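Local coordinates for protein 5-cytosine DNA methyltransferase (Entamoeba histolytica, PDB 3QV2) that probably transfers a methyl group from S-adenosyl-L-methionine to carbon 5 of cytosine in tRNA or DNA, as a DNMT2-type methyltransferase, at residues N12-F17 and L75-W80; P123-I128 and E319-D324; M220-V225 and G247-P252. One frame throughout, in Å; residues are numbered along the deposited sequence.

Contacts 1 and 2 sit in the same mixed sheet, their centres about 12 Å apart. Strand 79-82 pairs with strand 11-16 in contact 1 and with strand 125-130, which carries contact 2; Trp80 O lies 2.9 Å from Phe127 N across that second seam. A sulfate ion, probably from the crystallisation liquor, joins Asn78 of contact 1 to Lys124 of contact 2. At the other end of 12-17, Phe17 lines the S-adenosyl-L-homocysteine pocket, whereas the side chain of Phe127 stays about 9 Å from that ligand. Contact 3 lies across the chain's centre from both, with its own centre about 39 Å from that of contact 1 and about 37 Å from that of contact 2.

Contact 1. Residues N12-F17 and L75-W80; sequences NVIEFF and LNCNTW. With SAH (S-adenosyl-L-homocysteine), chain B; SO4 (sulfate ion), chain D.
Asn78 OD1 is gripped from both faces of its amide: Asn12 N donates to it at 2.8 Å from one, and Thr79 OG1 from the other. The turn that puts Asn78 CG between its own backbone N and carbonyl carbon (chi1 58°) swings the amide back to the neighbouring strand. Asn78 N in turn donates to Asn12 O at 3.0 Å, closing a reciprocal pair of bonds. At the other end of the amide, ND2 bonds Gln10 O and an oxygen of the sulfate, while Asn12 ND2 bonds Thr37 OG1 of the neighbouring strand 36-41 and Gln10 OE1. Beyond this the segments run as parallel strands, Val13 beside Thr79 and Ile14 beside Trp80, with Ile14 N bonded nearly straight (170°) to Thr79 O. This is the central, parallel part of the Rossmann-like sheet of class I methyltransferases, and 12-17 leads straight into the cofactor pocket, where Phe17 CB comes 3.2 Å from O4' of S-adenosyl-L-homocysteine. On the face bearing Ile14 and Trp80, Phe16 drives its CE2 edge onto the indole, 3.6 Å from Trp80 CD2, in a T-shaped stack with planes 79° apart. Ile14 lies beside the indole: CG1 rests against Cys77 CB, and CD1 meets Leu75 CD2 at 3.8 Å.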
loop_
_atom_site.group_PDB
_atom_site.type_symbol
_atom_site.label_atom_id
_atom_site.label_comp_id
_atom_site.label_asym_id
_atom_site.label_seq_id
_atom_site.Cartn_x
_atom_site.Cartn_y
_atom_site.Cartn_z
ATOM N N ASN A 12 13.577 14.129 -6.276
ATOM C CA ASN A 12 14.365 12.911 -6.399
ATOM C C ASN A 12 14.111 11.988 -5.214
ATOM O O ASN A 12 14.493 12.293 -4.084
ATOM C CB ASN A 12 15.850 13.250 -6.514
ATOM C CG ASN A 12 16.136 14.230 -7.635
ATOM O OD1 ASN A 12 16.689 15.307 -7.410
ATOM N ND2 ASN A 12 15.749 13.864 -8.852
ATOM N N VAL A 13 13.466 10.855 -5.479
ATOM C CA VAL A 13 12.953 10.002 -4.414
ATOM C C VAL A 13 13.745 8.713 -4.220
ATOM O O VAL A 13 14.073 8.022 -5.184
ATOM C CB VAL A 13 11.480 9.616 -4.677
ATOM C CG1 VAL A 13 10.912 8.856 -3.488
ATOM C CG2 VAL A 13 10.646 10.852 -4.971
ATOM N N ILE A 14 14.042 8.396 -2.965
ATOM C CA ILE A 14 14.519 7.067 -2.613
ATOM C C ILE A 14 13.323 6.246 -2.143
ATOM O O ILE A 14 12.755 6.511 -1.084
ATOM C CB ILE A 14 15.573 7.100 -1.494
ATOM C CG1 ILE A 14 16.718 8.050 -1.850
ATOM C CG2 ILE A 14 16.104 5.699 -1.233
ATOM C CD1 ILE A 14 17.813 8.100 -0.805
ATOM N N GLU A 15 12.937 5.255 -2.940
ATOM C CA GLU A 15 11.747 4.461 -2.655
ATOM C C GLU A 15 12.084 3.252 -1.787
ATOM O O GLU A 15 12.251 2.141 -2.290
ATOM C CB GLU A 15 11.090 4.021 -3.965
ATOM C CG GLU A 15 9.651 3.548 -3.840
ATOM C CD GLU A 15 8.991 3.350 -5.194
ATOM O OE1 GLU A 15 7.807 2.955 -5.228
ATOM O OE2 GLU A 15 9.654 3.590 -6.224
ATOM N N PHE A 16 12.186 3.475 -0.481
ATOM C CA PHE A 16 12.497 2.403 0.456
ATOM C C PHE A 16 11.357 1.393 0.536
ATOM O O PHE A 16 10.184 1.768 0.504
ATOM C CB PHE A 16 12.787 2.969 1.845
ATOM C CG PHE A 16 14.008 3.845 1.906
ATOM C CD1 PHE A 16 15.275 3.297 1.805
ATOM C CD2 PHE A 16 13.889 5.214 2.084
ATOM C CE1 PHE A 16 16.398 4.097 1.869
ATOM C CE2 PHE A 16 15.011 6.020 2.151
ATOM C CZ PHE A 16 16.268 5.461 2.044
ATOM N N PHE A 17 11.709 0.115 0.651
ATOM C CA PHE A 17 10.721 -0.958 0.686
ATOM C C PHE A 17 9.763 -0.800 -0.489
ATOM O O PHE A 17 8.545 -0.866 -0.328
ATOM C CB PHE A 17 9.954 -0.941 2.011
ATOM C CG PHE A 17 10.820 -0.664 3.207
ATOM C CD1 PHE A 17 11.581 -1.670 3.781
ATOM C CD2 PHE A 17 10.877 0.607 3.757
ATOM C CE1 PHE A 17 12.382 -1.414 4.881
ATOM C CE2 PHE A 17 11.676 0.870 4.855
ATOM C CZ PHE A 17 12.429 -0.142 5.417
ATOM N N LEU A 75 23.278 9.049 -3.716
ATOM C CA LEU A 75 22.107 9.119 -4.583
ATOM C C LEU A 75 21.689 10.562 -4.851
ATOM O O LEU A 75 20.996 10.841 -5.828
ATOM C CB LEU A 75 20.942 8.337 -3.973
ATOM C CG LEU A 75 20.854 6.843 -4.292
ATOM C CD1 LEU A 75 22.228 6.194 -4.311
ATOM C CD2 LEU A 75 19.930 6.136 -3.307
ATOM N N ASN A 76 22.113 11.472 -3.980
ATOM C CA ASN A 76 21.773 12.884 -4.117
ATOM C C ASN A 76 20.276 13.103 -4.290
ATOM O O ASN A 76 19.841 13.841 -5.174
ATOM C CB ASN A 76 22.539 13.518 -5.283
ATOM C CG ASN A 76 24.040 13.505 -5.068
ATOM O OD1 ASN A 76 24.801 13.100 -5.947
ATOM N ND2 ASN A 76 24.472 13.942 -3.890
ATOM N N CYS A 77 19.487 12.454 -3.442
ATOM C CA CYS A 77 18.037 12.591 -3.489
ATOM C C CYS A 77 17.556 13.563 -2.421
ATOM O O CYS A 77 18.280 13.863 -1.473
ATOM C CB CYS A 77 17.358 11.232 -3.310
ATOM S SG CYS A 77 17.506 10.134 -4.735
ATOM N N ASN A 78 16.330 14.051 -2.578
ATOM C CA ASN A 78 15.765 15.015 -1.641
ATOM C C ASN A 78 14.402 14.588 -1.104
ATOM O O ASN A 78 13.677 15.393 -0.520
ATOM C CB ASN A 78 15.662 16.395 -2.295
ATOM C CG ASN A 78 14.811 16.383 -3.551
ATOM O OD1 ASN A 78 14.058 15.440 -3.796
ATOM N ND2 ASN A 78 14.924 17.436 -4.352
ATOM N N THR A 79 14.060 13.320 -1.300
ATOM C CA THR A 79 12.759 12.816 -0.880
ATOM C C THR A 79 12.816 11.352 -0.447
ATOM O O THR A 79 13.504 10.537 -1.060
ATOM C CB THR A 79 11.714 12.969 -2.001
ATOM O OG1 THR A 79 11.644 14.341 -2.410
ATOM C CG2 THR A 79 10.348 12.521 -1.519
ATOM N N TRP A 80 12.084 11.031 0.616
ATOM C CA TRP A 80 11.987 9.662 1.104
ATOM C C TRP A 80 10.550 9.159 1.039
ATOM O O TRP A 80 9.664 9.703 1.695
ATOM C CB TRP A 80 12.482 9.566 2.547
ATOM C CG TRP A 80 13.970 9.556 2.706
ATOM C CD1 TRP A 80 14.903 9.879 1.763
ATOM C CD2 TRP A 80 14.698 9.197 3.883
ATOM N NE1 TRP A 80 16.168 9.747 2.284
ATOM C CE2 TRP A 80 16.069 9.325 3.591
ATOM C CE3 TRP A 80 14.324 8.776 5.166
ATOM C CZ2 TRP A 80 17.066 9.054 4.521
ATOM C CZ3 TRP A 80 15.314 8.504 6.093
ATOM C CH2 TRP A 80 16.669 8.644 5.766
HETATM N N SAH B . 4.530 -0.308 -0.583
HETATM C CA SAH B . 5.080 -1.348 -1.431
HETATM C CB SAH B . 5.326 -2.624 -0.637
HETATM C CG SAH B . 5.617 -2.519 0.840
HETATM S SD SAH B . 5.811 -4.061 1.757
HETATM C C SAH B . 4.146 -1.592 -2.589
HETATM O O SAH B . 4.116 -2.727 -3.143
HETATM O OXT SAH B . 3.393 -0.650 -3.012
HETATM C "C5'" SAH B . 7.383 -4.051 2.593
HETATM C "C4'" SAH B . 8.600 -4.363 1.802
HETATM O "O4'" SAH B . 9.712 -4.047 2.565
HETATM C "C3'" SAH B . 8.654 -5.800 1.526
HETATM O "O3'" SAH B . 8.482 -6.022 0.168
HETATM C "C2'" SAH B . 9.952 -6.266 1.944
HETATM O "O2'" SAH B . 10.542 -6.997 0.927
HETATM C "C1'" SAH B . 10.719 -5.047 2.214
HETATM N N9 SAH B . 11.730 -5.266 3.209
HETATM C C8 SAH B . 11.653 -5.855 4.410
HETATM N N7 SAH B . 12.878 -5.806 4.957
HETATM C C5 SAH B . 13.716 -5.188 4.090
HETATM C C6 SAH B . 15.075 -4.869 4.132
HETATM N N6 SAH B . 15.879 -5.212 5.279
HETATM N N1 SAH B . 15.614 -4.236 3.074
HETATM C C2 SAH B . 14.887 -3.908 1.997
HETATM N N3 SAH B . 13.584 -4.203 1.937
HETATM C C4 SAH B . 12.981 -4.837 2.959
HETATM S S SO4 D . 17.716 19.617 -3.911
HETATM O O1 SO4 D . 18.194 18.243 -3.798
HETATM O O2 SO4 D . 16.346 19.715 -3.414
HETATM O O3 SO4 D . 18.582 20.487 -3.118
HETATM O O4 SO4 D . 17.749 20.026 -5.312
#

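Contact 2. Residues P123-I128 and E319-D324; sequences PKHIFI and EYLFDD. With SO4 (sulfate ion), chain D.
The imidazole of His125 is held at its edge by Asp324 and over one face by Phe322. His125 NE2 donates to Asp324 OD1 at 2.7 Å, in the ring plane and onto the syn lone pair of that oxygen, in a nearly straight bond. The carboxylate is turned 70° against the ring. Phe322 makes an offset stack with the imidazole, the centroids 4.4 Å apart and the planes tilted by 24°; its CE1 comes closest, 3.5 Å from His125 CG. Also at the ring edge, His125 CD2 approaches Leu321 O to 3.2 Å. Deeper along the strand, Leu321 CD2 packs against Phe127 CB at 3.8 Å and beside the carbonyl of Ile126.

Several groups set this first shell in place. A water over the imidazole face opposite Phe322 donates to Lys124 O and, at 2.9 Å, to Asp324 OD2, which also bonds Thr180. Asp324 folds its carboxylate back over its own main chain (chi1 63°), which sets OD1 on the histidine and OD2 on the water. Phe322 rests on Thr79 and Phe81 of strand 79-82. Arg178 of the adjoining strand bonds Leu321 O and forms a salt bridge with Asp323. The nearby carboxylate would be expected to favour a protonated imidazole, although the charge is not seen.

Apart from this site, in the loop just before the strand, Lys124 NZ bonds sulfate O2 at 3.0 Å. Helix 311-321 packs along the strand, with Phe127 on Ile314, Leu317 and Met318, and the residues just after it hold His125: the helix-on-sheet layering of the Rossmann-like methyltransferase domain, with a His-carboxylate hydrogen bond joining the C-terminal end to the start of the strand.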
loop_
_atom_site.group_PDB
_atom_site.type_symbol
_atom_site.label_atom_id
_atom_site.label_comp_id
_atom_site.label_asym_id
_atom_site.label_seq_id
_atom_site.Cartn_x
_atom_site.Cartn_y
_atom_site.Cartn_z
ATOM N N PRO A 123 16.294 14.932 3.518
ATOM C CA PRO A 123 15.209 14.957 2.531
ATOM C C PRO A 123 14.181 16.020 2.896
ATOM O O PRO A 123 13.736 16.073 4.042
ATOM C CB PRO A 123 14.596 13.556 2.639
ATOM C CG PRO A 123 15.068 13.018 3.955
ATOM C CD PRO A 123 16.420 13.617 4.165
ATOM N N LYS A 124 13.822 16.864 1.936
ATOM C CA LYS A 124 12.882 17.951 2.193
ATOM C C LYS A 124 11.446 17.453 2.346
ATOM O O LYS A 124 10.588 18.168 2.861
ATOM C CB LYS A 124 12.970 19.007 1.089
ATOM C CG LYS A 124 14.340 19.659 0.973
ATOM C CD LYS A 124 14.389 20.658 -0.171
ATOM C CE LYS A 124 15.768 21.287 -0.291
ATOM N NZ LYS A 124 16.827 20.256 -0.484
ATOM N N HIS A 125 11.192 16.228 1.896
ATOM C CA HIS A 125 9.875 15.617 2.035
ATOM C C HIS A 125 9.995 14.139 2.378
ATOM O O HIS A 125 10.796 13.417 1.784
ATOM C CB HIS A 125 9.052 15.790 0.756
ATOM C CG HIS A 125 8.750 17.217 0.417
ATOM N ND1 HIS A 125 9.623 18.015 -0.291
ATOM C CD2 HIS A 125 7.675 17.990 0.694
ATOM C CE1 HIS A 125 9.098 19.217 -0.437
ATOM N NE2 HIS A 125 7.916 19.231 0.152
ATOM N N ILE A 126 9.200 13.696 3.348
ATOM C CA ILE A 126 9.150 12.290 3.731
ATOM C C ILE A 126 7.706 11.812 3.800
ATOM O O ILE A 126 6.844 12.489 4.362
ATOM C CB ILE A 126 9.806 12.045 5.098
ATOM C CG1 ILE A 126 11.242 12.566 5.114
ATOM C CG2 ILE A 126 9.768 10.563 5.448
ATOM C CD1 ILE A 126 11.956 12.317 6.421
ATOM N N PHE A 127 7.448 10.642 3.229
ATOM C CA PHE A 127 6.119 10.050 3.280
ATOM C C PHE A 127 6.198 8.614 3.783
ATOM O O PHE A 127 6.906 7.783 3.213
ATOM C CB PHE A 127 5.453 10.094 1.902
ATOM C CG PHE A 127 4.008 9.689 1.916
ATOM C CD1 PHE A 127 3.007 10.644 1.973
ATOM C CD2 PHE A 127 3.649 8.352 1.877
ATOM C CE1 PHE A 127 1.675 10.275 1.987
ATOM C CE2 PHE A 127 2.320 7.976 1.891
ATOM C CZ PHE A 127 1.332 8.939 1.946
ATOM N N ILE A 128 5.473 8.329 4.858
ATOM C CA ILE A 128 5.457 6.990 5.430
ATOM C C ILE A 128 4.058 6.396 5.380
ATOM O O ILE A 128 3.071 7.082 5.641
ATOM C CB ILE A 128 5.943 6.993 6.891
ATOM C CG1 ILE A 128 7.218 7.826 7.027
ATOM C CG2 ILE A 128 6.170 5.570 7.379
ATOM C CD1 ILE A 128 7.735 7.924 8.447
ATOM N N GLU A 319 -0.054 15.051 -2.623
ATOM C CA GLU A 319 -0.348 16.380 -3.141
ATOM C C GLU A 319 -0.346 17.396 -2.002
ATOM O O GLU A 319 0.040 18.551 -2.185
ATOM C CB GLU A 319 -1.695 16.387 -3.866
ATOM C CG GLU A 319 -1.709 15.555 -5.140
ATOM C CD GLU A 319 -3.111 15.289 -5.653
ATOM O OE1 GLU A 319 -4.081 15.732 -5.001
ATOM O OE2 GLU A 319 -3.243 14.634 -6.707
ATOM N N TYR A 320 -0.771 16.951 -0.824
ATOM C CA TYR A 320 -0.738 17.789 0.366
ATOM C C TYR A 320 0.695 17.965 0.856
ATOM O O TYR A 320 1.152 19.086 1.080
ATOM C CB TYR A 320 -1.604 17.178 1.468
ATOM C CG TYR A 320 -1.582 17.945 2.771
ATOM C CD1 TYR A 320 -2.173 19.197 2.872
ATOM C CD2 TYR A 320 -0.982 17.410 3.902
ATOM C CE1 TYR A 320 -2.158 19.900 4.062
ATOM C CE2 TYR A 320 -0.963 18.104 5.097
ATOM C CZ TYR A 320 -1.554 19.348 5.171
ATOM O OH TYR A 320 -1.538 20.042 6.359
ATOM N N LEU A 321 1.396 16.846 1.013
ATOM C CA LEU A 321 2.788 16.847 1.455
ATOM C C LEU A 321 3.665 17.788 0.634
ATOM O O LEU A 321 4.570 18.428 1.168
ATOM C CB LEU A 321 3.360 15.428 1.392
ATOM C CG LEU A 321 4.865 15.276 1.629
ATOM C CD1 LEU A 321 5.239 15.701 3.041
ATOM C CD2 LEU A 321 5.305 13.844 1.367
ATOM N N PHE A 322 3.395 17.867 -0.665
ATOM C CA PHE A 322 4.216 18.663 -1.573
ATOM C C PHE A 322 3.602 20.019 -1.921
ATOM O O PHE A 322 4.045 20.679 -2.860
ATOM C CB PHE A 322 4.487 17.888 -2.866
ATOM C CG PHE A 322 5.450 16.747 -2.704
ATOM C CD1 PHE A 322 6.814 16.955 -2.824
ATOM C CD2 PHE A 322 4.993 15.464 -2.444
ATOM C CE1 PHE A 322 7.704 15.909 -2.681
ATOM C CE2 PHE A 322 5.880 14.414 -2.302
ATOM C CZ PHE A 322 7.237 14.637 -2.420
ATOM N N ASP A 323 2.592 20.441 -1.166
ATOM C CA ASP A 323 1.892 21.684 -1.480
ATOM C C ASP A 323 2.740 22.923 -1.191
ATOM O O ASP A 323 2.293 24.053 -1.387
ATOM C CB ASP A 323 0.546 21.758 -0.752
ATOM C CG ASP A 323 0.679 22.203 0.692
ATOM O OD1 ASP A 323 1.798 22.159 1.239
ATOM O OD2 ASP A 323 -0.350 22.592 1.282
ATOM N N ASP A 324 3.964 22.705 -0.724
ATOM C CA ASP A 324 4.892 23.803 -0.479
ATOM C C ASP A 324 5.754 24.066 -1.712
ATOM O O ASP A 324 6.582 24.976 -1.717
ATOM C CB ASP A 324 5.778 23.505 0.735
ATOM C CG ASP A 324 6.658 22.285 0.533
ATOM O OD1 ASP A 324 6.253 21.377 -0.219
ATOM O OD2 ASP A 324 7.756 22.233 1.128
HETATM S S SO4 D . 17.716 19.617 -3.911
HETATM O O1 SO4 D . 18.194 18.243 -3.798
HETATM O O2 SO4 D . 16.346 19.715 -3.414
HETATM O O3 SO4 D . 18.582 20.487 -3.118
HETATM O O4 SO4 D . 17.749 20.026 -5.312
HETATM O O HOH W 1 9.922 20.897 2.551
#

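Contact 3. Residues M220-V225 and G247-P252; sequences MLFDIV and GSIYCP
Strands 224-226 and 249-251 pair in parallel, Ile224 beside Ile249 and Val225 beside Tyr250, but the pair is splayed, the end-to-end directions of 222-225 and 248-251 lying 60° apart. Three backbone bonds zip them together: Ile249 N to Asp223 O, Val225 N to Ile249 O, and Cys251 N to Val225 O, the last at 2.8 Å. A water extends the ladder, accepting from Asp223 N and donating to Gly247 O. Ser248 OG donates to Asp223 OD2 at 2.7 Å, meeting it from above the carboxylate plane, while the same hydroxyl is also bonded to Cys233 N. On the face bearing the two isoleucines, Ile249 lays CD1 over the Phe222 ring in a CH-pi contact, 3.7 Å from the ring centroid and 25° off its normal. A chi1 of 58° carries this methyl across to the phenyl; Ile249 CG1 itself touches Ile224 CG1 at 3.9 Å. Ile224 CG2 lies against Cys251 CB at 4.0 Å. The result is a small two-stranded parallel sheet with a helix-free 21-residue connection, across the chain's centre from the cofactor sheet, a position consistent with the small target-recognition domain of C5-methyltransferases.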
loop_
_atom_site.group_PDB
_atom_site.type_symbol
_atom_site.label_atom_id
_atom_site.label_comp_id
_atom_site.label_asym_id
_atom_site.label_seq_id
_atom_site.Cartn_x
_atom_site.Cartn_y
_atom_site.Cartn_z
ATOM N N MET A 220 -19.841 -19.707 4.417
ATOM C CA MET A 220 -20.507 -18.743 5.289
ATOM C C MET A 220 -19.531 -17.755 5.927
ATOM O O MET A 220 -19.945 -16.758 6.517
ATOM C CB MET A 220 -21.307 -19.470 6.373
ATOM C CG MET A 220 -22.464 -20.297 5.836
ATOM S SD MET A 220 -23.763 -19.276 5.115
ATOM C CE MET A 220 -24.352 -18.406 6.565
ATOM N N LEU A 221 -18.238 -18.033 5.807
ATOM C CA LEU A 221 -17.220 -17.173 6.400
ATOM C C LEU A 221 -16.783 -16.069 5.444
ATOM O O LEU A 221 -16.221 -15.057 5.864
ATOM C CB LEU A 221 -16.009 -17.997 6.841
ATOM C CG LEU A 221 -16.297 -19.100 7.861
ATOM C CD1 LEU A 221 -15.031 -19.871 8.202
ATOM C CD2 LEU A 221 -16.928 -18.517 9.117
ATOM N N PHE A 222 -17.042 -16.267 4.156
ATOM C CA PHE A 222 -16.686 -15.279 3.144
ATOM C C PHE A 222 -17.475 -13.987 3.310
ATOM O O PHE A 222 -18.652 -14.008 3.667
ATOM C CB PHE A 222 -16.941 -15.831 1.740
ATOM C CG PHE A 222 -15.865 -16.750 1.238
ATOM C CD1 PHE A 222 -14.620 -16.253 0.887
ATOM C CD2 PHE A 222 -16.104 -18.106 1.092
ATOM C CE1 PHE A 222 -13.629 -17.093 0.415
ATOM C CE2 PHE A 222 -15.118 -18.952 0.620
ATOM C CZ PHE A 222 -13.879 -18.444 0.282
ATOM N N ASP A 223 -16.819 -12.861 3.050
ATOM C CA ASP A 223 -17.528 -11.603 2.872
ATOM C C ASP A 223 -17.836 -11.476 1.387
ATOM O O ASP A 223 -16.928 -11.343 0.568
ATOM C CB ASP A 223 -16.682 -10.421 3.346
ATOM C CG ASP A 223 -17.396 -9.094 3.179
ATOM O OD1 ASP A 223 -18.050 -8.643 4.143
ATOM O OD2 ASP A 223 -17.309 -8.507 2.080
ATOM N N ILE A 224 -19.116 -11.533 1.039
ATOM C CA ILE A 224 -19.520 -11.577 -0.362
ATOM C C ILE A 224 -20.143 -10.265 -0.828
ATOM O O ILE A 224 -20.948 -9.661 -0.116
ATOM C CB ILE A 224 -20.505 -12.732 -0.623
ATOM C CG1 ILE A 224 -19.957 -14.038 -0.047
ATOM C CG2 ILE A 224 -20.780 -12.875 -2.111
ATOM C CD1 ILE A 224 -20.859 -15.231 -0.275
ATOM N N VAL A 225 -19.767 -9.833 -2.027
ATOM C CA VAL A 225 -20.272 -8.588 -2.592
ATOM C C VAL A 225 -20.716 -8.752 -4.043
ATOM O O VAL A 225 -20.227 -9.623 -4.763
ATOM C CB VAL A 225 -19.210 -7.474 -2.529
ATOM C CG1 VAL A 225 -18.872 -7.144 -1.085
ATOM C CG2 VAL A 225 -17.963 -7.887 -3.293
ATOM N N GLY A 247 -9.852 -10.741 2.215
ATOM C CA GLY A 247 -10.527 -10.060 1.125
ATOM C C GLY A 247 -11.889 -10.644 0.800
ATOM O O GLY A 247 -12.165 -11.808 1.090
ATOM N N SER A 248 -12.745 -9.828 0.193
ATOM C CA SER A 248 -14.076 -10.266 -0.205
ATOM C C SER A 248 -14.014 -11.096 -1.482
ATOM O O SER A 248 -13.005 -11.092 -2.186
ATOM C CB SER A 248 -14.991 -9.059 -0.427
ATOM O OG SER A 248 -15.045 -8.227 0.719
ATOM N N ILE A 249 -15.095 -11.816 -1.768
ATOM C CA ILE A 249 -15.252 -12.490 -3.054
ATOM C C ILE A 249 -16.481 -11.935 -3.768
ATOM O O ILE A 249 -17.308 -11.260 -3.155
ATOM C CB ILE A 249 -15.370 -14.018 -2.907
ATOM C CG1 ILE A 249 -16.549 -14.385 -2.002
ATOM C CG2 ILE A 249 -14.071 -14.602 -2.368
ATOM C CD1 ILE A 249 -16.781 -15.877 -1.891
ATOM N N TYR A 250 -16.601 -12.225 -5.059
ATOM C CA TYR A 250 -17.605 -11.569 -5.890
ATOM C C TYR A 250 -18.720 -12.490 -6.379
ATOM O O TYR A 250 -18.475 -13.623 -6.793
ATOM C CB TYR A 250 -16.929 -10.883 -7.081
ATOM C CG TYR A 250 -17.887 -10.297 -8.094
ATOM C CD1 TYR A 250 -18.738 -9.255 -7.753
ATOM C CD2 TYR A 250 -17.925 -10.774 -9.397
ATOM C CE1 TYR A 250 -19.611 -8.712 -8.679
ATOM C CE2 TYR A 250 -18.793 -10.237 -10.330
ATOM C CZ TYR A 250 -19.633 -9.207 -9.964
ATOM O OH TYR A 250 -20.500 -8.668 -10.888
ATOM N N CYS A 251 -19.949 -11.981 -6.325
ATOM C CA CYS A 251 -21.108 -12.673 -6.876
ATOM C C CYS A 251 -21.623 -11.908 -8.090
ATOM O O CYS A 251 -22.089 -10.776 -7.963
ATOM C CB CYS A 251 -22.214 -12.792 -5.823
ATOM S SG CYS A 251 -23.705 -13.648 -6.391
ATOM N N PRO A 252 -21.537 -12.530 -9.274
ATOM C CA PRO A 252 -21.901 -11.901 -10.545
ATOM C C PRO A 252 -23.389 -12.030 -10.846
ATOM O O PRO A 252 -23.856 -11.516 -11.862
ATOM C CB PRO A 252 -21.091 -12.705 -11.576
ATOM C CG PRO A 252 -20.455 -13.868 -10.805
ATOM C CD PRO A 252 -21.112 -13.923 -9.469
HETATM O O HOH W 2 -13.983 -12.955 3.000
#